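PDB 7KC8: 16.4 kDa salivary peptide from Culex quinquefasciatus, which is a mosquito salivary protein of unknown function whose ricin-like beta-trefoil fold suggests possible sugar binding. Local coordinates for residues E44-N48 with D49-R53. Sequence-based numbering, arbitrary orientation.
Sequences EKSGN and DYKIR
Glu44 reaches across its hairpin to the side chain of Arg53. Its CB lies 4.0 Å from Lys51 O, and CG, turned anti to the carbonyl carbon (chi1 -55°), starts an extended chain that carries the carboxylate to Arg53. There the two oxygens part: OE1 is hydrogen-bonded to the hydroxyl of Tyr60, while OE2 rests 3.2 Å from Arg53 CD, near the guanidinium plane at its edge. Carboxylate and guanidinium are tilted 60° apart, and OE2 remains 4.4 Å from Arg53 NE, a proximity of opposite charges too long for a salt bridge; Arg53 NH2 donates to Val139 O.

Glu44 and Arg53 belong to a beta hairpin of the beta-trefoil with a two-residue loop, strands 40-46 and 49-54 joined by a type II' turn from Ser46 to Asp49, with Gly47 at positive phi. Glu44 and Lys51 form a hydrogen-bonded pair, Glu44 N to Lys51 O at 2.9 Å being almost straight (176°) and Lys51 N returning a bond to Glu44 O. Nearer the turn, Ser46 and Asp49 exchange two more backbone bonds, the Asp49 N to Ser46 O one longer and more bent. On the face shared with Glu44, Ser46 OG lies 3.6 Å from Lys51 CD, and the lysine makes a cation-pi contact with Tyr60. The side chains of Lys45 and Tyr50 diverge, yet Lys45 CG approaches Tyr50 CE1 obliquely at 3.5 Å; the buried tyrosine side chain packs on Ile43 and Val89.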
loop_
_atom_site.group_PDB
_atom_site.type_symbol
_atom_site.label_atom_id
_atom_site.label_comp_id
_atom_site.label_asym_id
_atom_site.label_seq_id
_atom_site.Cartn_x
_atom_site.Cartn_y
_atom_site.Cartn_z
ATOM N N GLU A 44 6.632 1.442 -8.036
ATOM C CA GLU A 44 6.925 1.812 -9.416
ATOM C C GLU A 44 6.471 3.244 -9.658
ATOM O O GLU A 44 5.393 3.636 -9.209
ATOM C CB GLU A 44 6.226 0.888 -10.406
ATOM C CG GLU A 44 6.523 -0.589 -10.201
ATOM C CD GLU A 44 5.659 -1.487 -11.078
ATOM O OE1 GLU A 44 4.811 -0.954 -11.826
ATOM O OE2 GLU A 44 5.825 -2.724 -11.019
ATOM N N LYS A 45 7.301 4.031 -10.344
ATOM C CA LYS A 45 6.890 5.376 -10.717
ATOM C C LYS A 45 5.752 5.288 -11.716
ATOM O O LYS A 45 5.718 4.392 -12.559
ATOM C CB LYS A 45 8.055 6.182 -11.311
ATOM C CG LYS A 45 8.873 6.955 -10.267
ATOM C CD LYS A 45 9.536 8.217 -10.844
ATOM C CE LYS A 45 8.516 9.345 -11.011
ATOM N NZ LYS A 45 8.953 10.405 -11.970
ATOM N N SER A 46 4.750 6.154 -11.536
ATOM C CA SER A 46 3.597 6.265 -12.467
ATOM C C SER A 46 3.288 7.754 -12.639
ATOM O O SER A 46 2.514 8.288 -11.859
ATOM C CB SER A 46 2.396 5.504 -12.001
ATOM O OG SER A 46 1.431 5.425 -13.034
ATOM N N GLY A 47 3.904 8.388 -13.628
ATOM C CA GLY A 47 3.750 9.840 -13.825
ATOM C C GLY A 47 4.394 10.641 -12.718
ATOM O O GLY A 47 5.564 10.414 -12.446
ATOM N N ASN A 48 3.644 11.540 -12.093
ATOM C CA ASN A 48 4.148 12.342 -10.950
ATOM C C ASN A 48 3.929 11.528 -9.678
ATOM O O ASN A 48 4.371 11.957 -8.608
ATOM C CB ASN A 48 3.469 13.715 -10.895
ATOM C CG ASN A 48 4.145 14.707 -9.977
ATOM O OD1 ASN A 48 5.356 14.665 -9.797
ATOM N ND2 ASN A 48 3.363 15.595 -9.389
ATOM N N ASP A 49 3.171 10.428 -9.784
ATOM C CA ASP A 49 2.811 9.633 -8.576
ATOM C C ASP A 49 3.385 8.218 -8.676
ATOM O O ASP A 49 4.431 8.065 -9.337
ATOM C CB ASP A 49 1.302 9.642 -8.333
ATOM C CG ASP A 49 0.743 11.038 -8.127
ATOM O OD1 ASP A 49 1.124 11.678 -7.129
ATOM O OD2 ASP A 49 -0.064 11.474 -8.971
ATOM N N TYR A 50 2.734 7.228 -8.049
ATOM C CA TYR A 50 3.336 5.867 -7.999
ATOM C C TYR A 50 2.309 4.736 -7.932
ATOM O O TYR A 50 1.193 4.983 -7.493
ATOM C CB TYR A 50 4.175 5.702 -6.726
ATOM C CG TYR A 50 5.339 6.649 -6.560
ATOM C CD1 TYR A 50 6.580 6.353 -7.094
ATOM C CD2 TYR A 50 5.202 7.840 -5.865
ATOM C CE1 TYR A 50 7.654 7.215 -6.944
ATOM C CE2 TYR A 50 6.262 8.717 -5.714
ATOM C CZ TYR A 50 7.495 8.403 -6.256
ATOM O OH TYR A 50 8.549 9.257 -6.110
ATOM N N LYS A 51 2.670 3.534 -8.383
ATOM C CA LYS A 51 1.874 2.328 -8.259
ATOM C C LYS A 51 2.646 1.358 -7.384
ATOM O O LYS A 51 3.860 1.480 -7.213
ATOM C CB LYS A 51 1.548 1.725 -9.637
ATOM C CG LYS A 51 0.493 2.553 -10.387
ATOM C CD LYS A 51 0.368 2.225 -11.874
ATOM C CE LYS A 51 -0.370 0.919 -12.115
ATOM N NZ LYS A 51 -0.964 0.892 -13.488
ATOM N N ILE A 52 1.921 0.433 -6.768
ATOM C CA ILE A 52 2.492 -0.431 -5.745
ATOM C C ILE A 52 1.989 -1.842 -5.996
ATOM O O ILE A 52 0.805 -2.042 -6.284
ATOM C CB ILE A 52 2.131 0.051 -4.321
ATOM C CG1 ILE A 52 2.683 1.465 -4.065
ATOM C CG2 ILE A 52 2.634 -0.928 -3.252
ATOM C CD1 ILE A 52 2.320 2.050 -2.684
ATOM N N ARG A 53 2.893 -2.813 -5.929
ATOM C CA ARG A 53 2.581 -4.216 -6.152
ATOM C C ARG A 53 3.456 -5.061 -5.245
ATOM O O ARG A 53 4.566 -4.649 -4.887
ATOM C CB ARG A 53 2.807 -4.640 -7.612
ATOM C CG ARG A 53 4.186 -4.264 -8.127
ATOM C CD ARG A 53 4.591 -5.095 -9.318
ATOM N NE ARG A 53 4.799 -6.481 -8.943
ATOM C CZ ARG A 53 5.186 -7.429 -9.787
ATOM N NH1 ARG A 53 5.416 -7.128 -11.054
ATOM N NH2 ARG A 53 5.346 -8.678 -9.366
#